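Local coordinates for protein guanidinopropionase (Pseudomonas aeruginosa, PDB 3NIQ) that hydrolyses 3-guanidinopropanoate to beta-alanine and urea as a manganese-dependent homohexameric enzyme of the arginase family, at residues 34-40 and 83-89; 31-35 and 111-117; 223-227 and 271-275. All coordinates share one frame; numbering follows the deposited sequence.

Interaction 1: 34-40 and 83-89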
ATOM      1  N   ALA A  34     -16.236  -3.209  38.195  1.00 25.48           N
ATOM      2  CA  ALA A  34     -14.819  -3.265  38.557  1.00 25.52           C
ATOM      3  C   ALA A  34     -14.064  -1.982  38.165  1.00 26.04           C
ATOM      4  O   ALA A  34     -12.936  -1.777  38.602  1.00 27.01           O
ATOM      5  CB  ALA A  34     -14.162  -4.498  37.933  1.00 25.98           C
ATOM      6  N   LEU A  35     -14.694  -1.108  37.367  1.00 24.97           N
ATOM      7  CA  LEU A  35     -14.007   0.054  36.770  1.00 24.34           C
ATOM      8  C   LEU A  35     -14.721   1.388  36.982  1.00 23.89           C
ATOM      9  O   LEU A  35     -15.936   1.424  37.137  1.00 25.09           O
ATOM     10  CB  LEU A  35     -13.848  -0.159  35.251  1.00 23.82           C
ATOM     11  CG  LEU A  35     -13.109  -1.424  34.832  1.00 23.74           C
ATOM     12  CD1 LEU A  35     -13.231  -1.654  33.328  1.00 19.69           C
ATOM     13  CD2 LEU A  35     -11.668  -1.325  35.281  1.00 22.56           C
ATOM     14  N   GLN A  36     -13.960   2.484  36.947  1.00 22.43           N
ATOM     15  CA  GLN A  36     -14.532   3.827  36.996  1.00 22.49           C
ATOM     16  C   GLN A  36     -14.639   4.436  35.603  1.00 22.15           C
ATOM     17  O   GLN A  36     -15.545   5.237  35.330  1.00 22.73           O
ATOM     18  CB  GLN A  36     -13.718   4.742  37.915  1.00 21.78           C
ATOM     19  CG  GLN A  36     -13.794   4.344  39.398  1.00 23.02           C
ATOM     20  CD  GLN A  36     -12.785   5.117  40.203  1.00 22.75           C
ATOM     21  OE1 GLN A  36     -11.631   4.735  40.278  1.00 24.72           O
ATOM     22  NE2 GLN A  36     -13.196   6.250  40.747  1.00 27.35           N
ATOM     23  N   VAL A  37     -13.713   4.043  34.726  1.00 21.28           N
ATOM     24  CA  VAL A  37     -13.775   4.403  33.303  1.00 19.71           C
ATOM     25  C   VAL A  37     -13.583   3.105  32.509  1.00 20.24           C
ATOM     26  O   VAL A  37     -12.557   2.425  32.649  1.00 19.09           O
ATOM     27  CB  VAL A  37     -12.701   5.457  32.923  1.00 19.46           C
ATOM     28  CG1 VAL A  37     -12.674   5.725  31.405  1.00 19.47           C
ATOM     29  CG2 VAL A  37     -12.910   6.758  33.694  1.00 18.10           C
ATOM     30  N   GLY A  38     -14.566   2.768  31.682  1.00 19.63           N
ATOM     31  CA  GLY A  38     -14.508   1.569  30.830  1.00 19.31           C
ATOM     32  C   GLY A  38     -14.155   1.895  29.396  1.00 19.36           C
ATOM     33  O   GLY A  38     -14.778   2.768  28.791  1.00 18.95           O
ATOM     34  N   LEU A  39     -13.150   1.207  28.862  1.00 19.65           N
ATOM     35  CA  LEU A  39     -12.727   1.378  27.480  1.00 20.24           C
ATOM     36  C   LEU A  39     -13.398   0.311  26.655  1.00 18.84           C
ATOM     37  O   LEU A  39     -13.204  -0.880  26.879  1.00 18.52           O
ATOM     38  CB  LEU A  39     -11.197   1.307  27.322  1.00 20.58           C
ATOM     39  CG  LEU A  39     -10.351   2.099  28.327  1.00 23.10           C
ATOM     40  CD1 LEU A  39      -8.849   2.035  27.954  1.00 23.21           C
ATOM     41  CD2 LEU A  39     -10.809   3.552  28.484  1.00 18.45           C
ATOM     42  N   ILE A  40     -14.245   0.751  25.736  1.00 17.61           N
ATOM     43  CA  ILE A  40     -15.152  -0.165  25.061  1.00 17.22           C
ATOM     44  C   ILE A  40     -15.067  -0.025  23.560  1.00 17.10           C
ATOM     45  O   ILE A  40     -15.067   1.092  23.025  1.00 17.62           O
ATOM     46  CB  ILE A  40     -16.628   0.101  25.490  1.00 16.74           C
ATOM     47  CG1 ILE A  40     -16.788  -0.013  27.017  1.00 17.15           C
ATOM     48  CG2 ILE A  40     -17.573  -0.901  24.785  1.00 16.19           C
ATOM     49  CD1 ILE A  40     -17.892   0.982  27.596  1.00 16.21           C
ATOM     50  N   VAL A  83      -7.811   6.921  38.675  1.00 25.61           N
ATOM     51  CA  VAL A  83      -9.022   6.083  38.770  1.00 23.81           C
ATOM     52  C   VAL A  83      -8.770   4.703  38.184  1.00 23.51           C
ATOM     53  O   VAL A  83      -7.701   4.451  37.613  1.00 23.26           O
ATOM     54  CB  VAL A  83     -10.237   6.727  38.027  1.00 23.96           C
ATOM     55  CG1 VAL A  83     -10.458   8.161  38.493  1.00 23.03           C
ATOM     56  CG2 VAL A  83     -10.030   6.688  36.505  1.00 21.81           C
ATOM     57  N   ARG A  84      -9.745   3.809  38.332  1.00 23.37           N
ATOM     58  CA  ARG A  84      -9.649   2.475  37.768  1.00 24.05           C
ATOM     59  C   ARG A  84     -10.126   2.444  36.312  1.00 23.97           C
ATOM     60  O   ARG A  84     -11.303   2.722  36.016  1.00 23.61           O
ATOM     61  CB  ARG A  84     -10.453   1.489  38.607  1.00 24.47           C
ATOM     62  CG  ARG A  84     -10.001   1.416  40.082  1.00 27.69           C
ATOM     63  CD  ARG A  84     -10.942   0.526  40.897  1.00 30.58           C
ATOM     64  NE  ARG A  84     -11.098  -0.771  40.235  1.00 36.27           N
ATOM     65  CZ  ARG A  84     -10.312  -1.830  40.433  1.00 37.58           C
ATOM     66  NH1 ARG A  84      -9.308  -1.769  41.307  1.00 37.26           N
ATOM     67  NH2 ARG A  84     -10.552  -2.963  39.768  1.00 34.49           N
ATOM     68  N   VAL A  85      -9.199   2.096  35.421  1.00 24.17           N
ATOM     69  CA  VAL A  85      -9.431   2.035  33.972  1.00 23.19           C
ATOM     70  C   VAL A  85      -9.188   0.613  33.485  1.00 23.17           C
ATOM     71  O   VAL A  85      -8.261  -0.076  33.944  1.00 22.64           O
ATOM     72  CB  VAL A  85      -8.499   3.009  33.199  1.00 23.28           C
ATOM     73  CG1 VAL A  85      -8.965   3.177  31.734  1.00 19.86           C
ATOM     74  CG2 VAL A  85      -8.476   4.375  33.877  1.00 22.50           C
ATOM     75  N   GLY A  86     -10.023   0.160  32.558  1.00 22.43           N
ATOM     76  CA  GLY A  86      -9.870  -1.187  32.026  1.00 22.28           C
ATOM     77  C   GLY A  86     -10.451  -1.355  30.642  1.00 22.58           C
ATOM     78  O   GLY A  86     -11.243  -0.520  30.190  1.00 23.16           O
ATOM     79  N   ASP A  87     -10.048  -2.430  29.967  1.00 23.12           N
ATOM     80  CA  ASP A  87     -10.606  -2.787  28.657  1.00 23.64           C
ATOM     81  C   ASP A  87     -11.821  -3.652  28.923  1.00 23.78           C
ATOM     82  O   ASP A  87     -11.709  -4.798  29.352  1.00 23.95           O
ATOM     83  CB  ASP A  87      -9.562  -3.510  27.772  1.00 23.30           C
ATOM     84  CG  ASP A  87     -10.053  -3.750  26.338  1.00 23.52           C
ATOM     85  OD1 ASP A  87     -11.266  -3.919  26.140  1.00 20.09           O
ATOM     86  OD2 ASP A  87      -9.223  -3.783  25.400  1.00 20.26           O
ATOM     87  N   LEU A  88     -12.992  -3.077  28.697  1.00 23.83           N
ATOM     88  CA  LEU A  88     -14.245  -3.745  28.941  1.00 23.94           C
ATOM     89  C   LEU A  88     -14.685  -4.611  27.763  1.00 23.55           C
ATOM     90  O   LEU A  88     -15.806  -5.083  27.725  1.00 24.29           O
ATOM     91  CB  LEU A  88     -15.329  -2.701  29.262  1.00 24.73           C
ATOM     92  CG  LEU A  88     -15.807  -2.568  30.702  1.00 25.72           C
ATOM     93  CD1 LEU A  88     -16.979  -1.592  30.740  1.00 24.50           C
ATOM     94  CD2 LEU A  88     -16.211  -3.945  31.336  1.00 24.03           C
ATOM     95  N   GLY A  89     -13.804  -4.830  26.795  1.00 22.45           N
ATOM     96  CA  GLY A  89     -14.164  -5.681  25.662  1.00 21.56           C
ATOM     97  C   GLY A  89     -15.003  -4.894  24.660  1.00 21.17           C
ATOM     98  O   GLY A  89     -14.972  -3.648  24.646  1.00 19.92           O
TER
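Arg84 grips one carbonyl side-on with two nitrogens: both its NE (2.7 Å) and its NH2 (2.9 Å) donate to Ala34 O, which lies only 5° out of the guanidinium plane. The bend in the arginine chain at CG-CD (chi3 52°) turns this edge to meet Ala34 O. Arg84 O accepts from both Gln36 N and Val37 N, and Arg84 N donates to Gln36 OE1 (2.9 Å), so the glutamine amide extends the backbone pairing one residue earlier, lying against Val83 CB. Regular parallel pairing follows, Val37 with Val85 to Leu39 with Asp87; here Leu39 N meets Gly86 O almost head-on, at a C=O...N angle of 173°, while the bond from Gly86 N to Val37 O is weak. On the face covered by helix 294-317, Leu39 CD2 rests 3.8 Å from Val85 CG1. On the other, Leu35 CD2 sits 3.5 Å from Gly86 N, over a glycine that has no side chain to block it. Asp87 OD1 takes Gly89 N in an Asx turn. Strand 85-90 is one of the two outermost strands of this chain's parallel sheet, so the contact is an edge pair of the alpha/beta arginase fold.

Interaction 2: 31-35 and 111-117; sequences DPAAL and QVHAAGT
Polar contact is concentrated in Thr117, whose OG1 lies 2.7 Å from Pro32 O and 3.0 Å from Leu35 O. With OG1 anti to the carbonyl carbon (chi1 -54°), the hydroxyl faces the carbonyls of Pro32, in the short 3-10 turn, and of Leu35, just after it, while CG2 comes 3.6 Å from Leu35 O. Pro32 O also receives Leu35 N within the loop. Apolar contact lies beside this polar centre. Pro32 CB is 3.8 Å from Ala115 CB and 3.9 Å from Val112 CA, which sets the CB and CG side of Pro32 against the end of the helix; Ala33 CB meets the same Ala115 methyl at 4.1 Å. Bonds within each segment shape both partners: Asp31 OD1 accepts Ala33 N in an Asx turn, and Gly116, at positive phi, ends the helix in a Schellman motif. The contact thus joins the 3-10 turn ahead of strand 37-42 to the end of helix 98-114 and the approach to strand 118-123, with Leu88 of strand 85-90 touching both Leu35 and Val112.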
ATOM      1  N   ASP A  31     -16.787  -7.123  34.029  1.00 28.33           N
ATOM      2  CA  ASP A  31     -17.726  -6.518  34.943  1.00 28.28           C
ATOM      3  C   ASP A  31     -17.491  -5.022  35.012  1.00 27.47           C
ATOM      4  O   ASP A  31     -16.459  -4.586  35.532  1.00 28.36           O
ATOM      5  CB  ASP A  31     -17.567  -7.135  36.344  1.00 29.51           C
ATOM      6  CG  ASP A  31     -18.514  -6.519  37.362  1.00 31.38           C
ATOM      7  OD1 ASP A  31     -19.349  -5.676  36.960  1.00 31.32           O
ATOM      8  OD2 ASP A  31     -18.417  -6.878  38.552  1.00 35.45           O
ATOM      9  N   PRO A  32     -18.460  -4.224  34.521  1.00 27.05           N
ATOM     10  CA  PRO A  32     -18.341  -2.767  34.531  1.00 26.92           C
ATOM     11  C   PRO A  32     -18.075  -2.211  35.924  1.00 27.24           C
ATOM     12  O   PRO A  32     -17.342  -1.217  36.059  1.00 27.72           O
ATOM     13  CB  PRO A  32     -19.718  -2.277  34.031  1.00 27.37           C
ATOM     14  CG  PRO A  32     -20.430  -3.460  33.509  1.00 28.28           C
ATOM     15  CD  PRO A  32     -19.805  -4.678  34.102  1.00 28.24           C
ATOM     16  N   ALA A  33     -18.662  -2.842  36.944  1.00 26.34           N
ATOM     17  CA  ALA A  33     -18.526  -2.386  38.345  1.00 26.72           C
ATOM     18  C   ALA A  33     -17.082  -2.419  38.853  1.00 26.35           C
ATOM     19  O   ALA A  33     -16.736  -1.730  39.825  1.00 26.77           O
ATOM     20  CB  ALA A  33     -19.441  -3.219  39.285  1.00 27.04           C
ATOM     21  N   ALA A  34     -16.236  -3.209  38.195  1.00 25.48           N
ATOM     22  CA  ALA A  34     -14.819  -3.265  38.557  1.00 25.52           C
ATOM     23  C   ALA A  34     -14.064  -1.982  38.165  1.00 26.04           C
ATOM     24  O   ALA A  34     -12.936  -1.777  38.602  1.00 27.01           O
ATOM     25  CB  ALA A  34     -14.162  -4.498  37.933  1.00 25.98           C
ATOM     26  N   LEU A  35     -14.694  -1.108  37.367  1.00 24.97           N
ATOM     27  CA  LEU A  35     -14.007   0.054  36.770  1.00 24.34           C
ATOM     28  C   LEU A  35     -14.721   1.388  36.982  1.00 23.89           C
ATOM     29  O   LEU A  35     -15.936   1.424  37.137  1.00 25.09           O
ATOM     30  CB  LEU A  35     -13.848  -0.159  35.251  1.00 23.82           C
ATOM     31  CG  LEU A  35     -13.109  -1.424  34.832  1.00 23.74           C
ATOM     32  CD1 LEU A  35     -13.231  -1.654  33.328  1.00 19.69           C
ATOM     33  CD2 LEU A  35     -11.668  -1.325  35.281  1.00 22.56           C
ATOM     34  N   GLN A 111     -26.021  -1.372  31.228  1.00 21.91           N
ATOM     35  CA  GLN A 111     -25.312  -2.083  32.296  1.00 23.34           C
ATOM     36  C   GLN A 111     -24.102  -1.293  32.743  1.00 22.89           C
ATOM     37  O   GLN A 111     -23.830  -1.168  33.942  1.00 22.87           O
ATOM     38  CB  GLN A 111     -24.818  -3.440  31.790  1.00 24.74           C
ATOM     39  CG  GLN A 111     -25.879  -4.529  31.739  1.00 29.77           C
ATOM     40  CD  GLN A 111     -25.405  -5.745  30.951  1.00 36.23           C
ATOM     41  OE1 GLN A 111     -24.544  -5.637  30.072  1.00 40.20           O
ATOM     42  NE2 GLN A 111     -25.973  -6.905  31.255  1.00 38.70           N
ATOM     43  N   VAL A 112     -23.341  -0.796  31.770  1.00 21.03           N
ATOM     44  CA  VAL A 112     -22.180   0.023  32.065  1.00 20.88           C
ATOM     45  C   VAL A 112     -22.655   1.229  32.907  1.00 20.72           C
ATOM     46  O   VAL A 112     -22.098   1.512  33.956  1.00 20.11           O
ATOM     47  CB  VAL A 112     -21.475   0.492  30.753  1.00 21.66           C
ATOM     48  CG1 VAL A 112     -20.402   1.539  31.048  1.00 18.75           C
ATOM     49  CG2 VAL A 112     -20.897  -0.698  30.007  1.00 20.87           C
ATOM     50  N   HIS A 113     -23.706   1.907  32.441  1.00 20.73           N
ATOM     51  CA  HIS A 113     -24.215   3.095  33.109  1.00 20.80           C
ATOM     52  C   HIS A 113     -24.738   2.752  34.533  1.00 21.44           C
ATOM     53  O   HIS A 113     -24.466   3.462  35.501  1.00 20.62           O
ATOM     54  CB  HIS A 113     -25.333   3.721  32.280  1.00 21.26           C
ATOM     55  CG  HIS A 113     -25.845   5.009  32.839  1.00 22.16           C
ATOM     56  ND1 HIS A 113     -25.036   6.113  33.011  1.00 24.42           N
ATOM     57  CD2 HIS A 113     -27.080   5.380  33.258  1.00 23.76           C
ATOM     58  CE1 HIS A 113     -25.750   7.107  33.516  1.00 24.31           C
ATOM     59  NE2 HIS A 113     -26.989   6.688  33.681  1.00 22.45           N
ATOM     60  N   ALA A 114     -25.466   1.654  34.646  1.00 22.13           N
ATOM     61  CA  ALA A 114     -26.009   1.248  35.948  1.00 23.65           C
ATOM     62  C   ALA A 114     -24.897   1.010  36.978  1.00 24.20           C
ATOM     63  O   ALA A 114     -25.105   1.210  38.157  1.00 23.75           O
ATOM     64  CB  ALA A 114     -26.905   0.029  35.817  1.00 23.83           C
ATOM     65  N   ALA A 115     -23.699   0.645  36.527  1.00 24.61           N
ATOM     66  CA  ALA A 115     -22.602   0.437  37.458  1.00 25.12           C
ATOM     67  C   ALA A 115     -21.885   1.742  37.788  1.00 25.20           C
ATOM     68  O   ALA A 115     -20.948   1.757  38.571  1.00 25.49           O
ATOM     69  CB  ALA A 115     -21.627  -0.613  36.916  1.00 24.87           C
ATOM     70  N   GLY A 116     -22.346   2.849  37.215  1.00 24.96           N
ATOM     71  CA  GLY A 116     -21.738   4.145  37.481  1.00 25.46           C
ATOM     72  C   GLY A 116     -20.394   4.296  36.760  1.00 25.53           C
ATOM     73  O   GLY A 116     -19.594   5.145  37.106  1.00 26.35           O
ATOM     74  N   THR A 117     -20.151   3.466  35.747  1.00 23.95           N
ATOM     75  CA  THR A 117     -18.889   3.527  34.991  1.00 22.70           C
ATOM     76  C   THR A 117     -19.007   4.522  33.819  1.00 22.02           C
ATOM     77  O   THR A 117     -20.015   4.527  33.110  1.00 21.42           O
ATOM     78  CB  THR A 117     -18.512   2.103  34.503  1.00 22.82           C
ATOM     79  OG1 THR A 117     -18.494   1.214  35.628  1.00 22.51           O
ATOM     80  CG2 THR A 117     -17.144   2.059  33.823  1.00 21.43           C
TER

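Interaction 3: 223-227 and 271-275; sequences LAEAR and GLRGL
Residues 223-227 form a stretch of helix 211-230, with Arg227 N bonded to Leu223 O, whereas 271-275 are an irregular link that includes a type II beta turn from Leu272 to Leu275. The backbones remain well separated: the nearest CA pair is Leu223 with Gly271, at 6.6 Å, so the contact is made by helix side chains reaching the backbone of the link, and by Leu272 and Leu275. In the turn, Gly274 has positive phi, and the closing bond from Leu275 N to Leu272 O is weak, at 3.3 Å. Arg227 makes the polar connection. Its NH1 donates to Gly271 O and to Arg273 O, each at 2.8 Å, with N-H...O angles of 148° and 161°. Both oxygens lie near the guanidinium plane, so one nitrogen ties together two carbonyls of the turn region. The arginine starts with CG anti to its carbonyl carbon and bends at chi3 (64°), which delivers the guanidinium edge to these oxygens. Leu275 CD2 lies over one face of the same group, offset toward its rim and 3.8 Å from Arg227 NH2. One helical turn earlier, Leu223 reaches across with its CD1 methyl, 3.3 Å from Gly271 O and 4.3 Å from Leu272 CD2. Gly271 has no CB to obstruct this methyl. Beyond the contact, Arg273 forms a salt bridge with Glu312, Leu272 packs on Leu309, and Leu275 O accepts from Arg316 NH2. The link, which joins helix 262-270 to strand 277-283, touches helix 211-230 through this contact and helix 294-317 through those partners.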
ATOM      1  N   LEU A 223     -12.731  27.330  21.456  1.00 24.29           N
ATOM      2  CA  LEU A 223     -12.810  26.641  22.696  1.00 26.16           C
ATOM      3  C   LEU A 223     -13.686  27.393  23.672  1.00 26.16           C
ATOM      4  O   LEU A 223     -14.532  26.825  24.308  1.00 24.64           O
ATOM      5  CB  LEU A 223     -11.410  26.547  23.229  1.00 26.65           C
ATOM      6  CG  LEU A 223     -11.092  25.943  24.554  1.00 29.87           C
ATOM      7  CD1 LEU A 223     -11.437  24.512  24.649  1.00 27.34           C
ATOM      8  CD2 LEU A 223      -9.662  26.210  24.859  1.00 30.21           C
ATOM      9  N   ALA A 224     -13.504  28.698  23.709  1.00 26.62           N
ATOM     10  CA  ALA A 224     -14.266  29.541  24.579  1.00 27.20           C
ATOM     11  C   ALA A 224     -15.747  29.448  24.242  1.00 26.61           C
ATOM     12  O   ALA A 224     -16.581  29.321  25.093  1.00 26.87           O
ATOM     13  CB  ALA A 224     -13.801  30.922  24.458  1.00 27.67           C
ATOM     14  N   GLU A 225     -16.039  29.455  22.974  1.00 25.86           N
ATOM     15  CA  GLU A 225     -17.423  29.334  22.526  1.00 25.33           C
ATOM     16  C   GLU A 225     -17.968  27.954  22.876  1.00 25.29           C
ATOM     17  O   GLU A 225     -19.104  27.828  23.352  1.00 25.45           O
ATOM     18  CB  GLU A 225     -17.550  29.623  21.025  1.00 25.49           C
ATOM     19  CG  GLU A 225     -18.977  29.515  20.490  1.00 24.76           C
ATOM     20  CD  GLU A 225     -19.898  30.609  21.026  1.00 29.24           C
ATOM     21  OE1 GLU A 225     -19.442  31.434  21.864  1.00 28.50           O
ATOM     22  OE2 GLU A 225     -21.081  30.630  20.608  1.00 26.74           O
ATOM     23  N   ALA A 226     -17.159  26.914  22.665  1.00 25.05           N
ATOM     24  CA  ALA A 226     -17.606  25.560  23.005  1.00 24.06           C
ATOM     25  C   ALA A 226     -17.922  25.432  24.494  1.00 23.45           C
ATOM     26  O   ALA A 226     -18.943  24.860  24.858  1.00 22.03           O
ATOM     27  CB  ALA A 226     -16.579  24.517  22.583  1.00 23.39           C
ATOM     28  N   ARG A 227     -17.040  25.950  25.351  1.00 23.51           N
ATOM     29  CA  ARG A 227     -17.234  25.813  26.806  1.00 25.35           C
ATOM     30  C   ARG A 227     -18.428  26.637  27.274  1.00 25.61           C
ATOM     31  O   ARG A 227     -19.145  26.237  28.190  1.00 24.44           O
ATOM     32  CB  ARG A 227     -15.988  26.223  27.587  1.00 25.78           C
ATOM     33  CG  ARG A 227     -14.786  25.331  27.344  1.00 26.72           C
ATOM     34  CD  ARG A 227     -13.611  25.787  28.197  1.00 29.63           C
ATOM     35  NE  ARG A 227     -13.915  25.652  29.619  1.00 32.80           N
ATOM     36  CZ  ARG A 227     -13.511  24.646  30.397  1.00 33.10           C
ATOM     37  NH1 ARG A 227     -12.759  23.660  29.916  1.00 26.39           N
ATOM     38  NH2 ARG A 227     -13.857  24.631  31.679  1.00 33.38           N
ATOM     39  N   GLY A 271      -8.347  21.623  26.041  1.00 21.47           N
ATOM     40  CA  GLY A 271      -9.077  22.781  26.573  1.00 22.51           C
ATOM     41  C   GLY A 271     -10.458  22.458  27.133  1.00 23.88           C
ATOM     42  O   GLY A 271     -11.145  23.342  27.676  1.00 24.64           O
ATOM     43  N   LEU A 272     -10.861  21.191  27.032  1.00 23.26           N
ATOM     44  CA  LEU A 272     -12.113  20.729  27.624  1.00 23.29           C
ATOM     45  C   LEU A 272     -11.943  20.303  29.086  1.00 24.18           C
ATOM     46  O   LEU A 272     -12.898  19.861  29.734  1.00 22.65           O
ATOM     47  CB  LEU A 272     -12.714  19.589  26.803  1.00 22.35           C
ATOM     48  CG  LEU A 272     -13.074  19.962  25.365  1.00 22.57           C
ATOM     49  CD1 LEU A 272     -13.705  18.786  24.624  1.00 19.34           C
ATOM     50  CD2 LEU A 272     -14.006  21.145  25.324  1.00 19.35           C
ATOM     51  N   ARG A 273     -10.717  20.421  29.595  1.00 24.09           N
ATOM     52  CA  ARG A 273     -10.421  20.004  30.949  1.00 24.98           C
ATOM     53  C   ARG A 273     -11.286  20.781  31.958  1.00 25.57           C
ATOM     54  O   ARG A 273     -11.549  21.980  31.775  1.00 24.16           O
ATOM     55  CB  ARG A 273      -8.946  20.245  31.252  1.00 25.86           C
ATOM     56  CG  ARG A 273      -8.494  19.607  32.550  1.00 27.88           C
ATOM     57  CD  ARG A 273      -7.129  20.123  32.943  1.00 28.53           C
ATOM     58  NE  ARG A 273      -6.629  19.395  34.105  1.00 28.95           N
ATOM     59  CZ  ARG A 273      -5.371  19.458  34.526  1.00 29.85           C
ATOM     60  NH1 ARG A 273      -4.511  20.229  33.877  1.00 27.48           N
ATOM     61  NH2 ARG A 273      -4.985  18.758  35.590  1.00 27.09           N
ATOM     62  N   GLY A 274     -11.757  20.087  32.989  1.00 25.73           N
ATOM     63  CA  GLY A 274     -12.602  20.727  34.011  1.00 27.12           C
ATOM     64  C   GLY A 274     -14.112  20.593  33.815  1.00 27.04           C
ATOM     65  O   GLY A 274     -14.877  20.716  34.766  1.00 27.43           O
ATOM     66  N   LEU A 275     -14.545  20.338  32.587  1.00 25.81           N
ATOM     67  CA  LEU A 275     -15.957  20.162  32.325  1.00 25.94           C
ATOM     68  C   LEU A 275     -16.481  18.910  33.014  1.00 25.75           C
ATOM     69  O   LEU A 275     -15.712  18.014  33.373  1.00 25.87           O
ATOM     70  CB  LEU A 275     -16.207  20.066  30.807  1.00 26.32           C
ATOM     71  CG  LEU A 275     -15.905  21.360  30.032  1.00 25.95           C
ATOM     72  CD1 LEU A 275     -16.056  21.161  28.544  1.00 27.84           C
ATOM     73  CD2 LEU A 275     -16.771  22.508  30.472  1.00 28.12           C
TER

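Interactions 1 and 2 are neighbours: they share Ala34 and Leu35, their centres are about 8 Å apart, and the Thr117 CG2 methyl packs 3.4 Å from Gly38 N. Interaction 1 is a buried strand pair, dominated by backbone bonds and aliphatic packing; interaction 2 is partly buried and relies on one hydroxyl with a small apolar patch, tying the turn before the same strand to the end of a helix. Interaction 3 is separate, its centre about 24 Å from that of interaction 1 and about 27 Å from that of interaction 2. Also partly buried, it joins different elements, helix to turn. Arginine-to-carbonyl bonding recurs in interactions 1 and 3, but with two nitrogens on one oxygen in the former and one nitrogen on two oxygens in the latter.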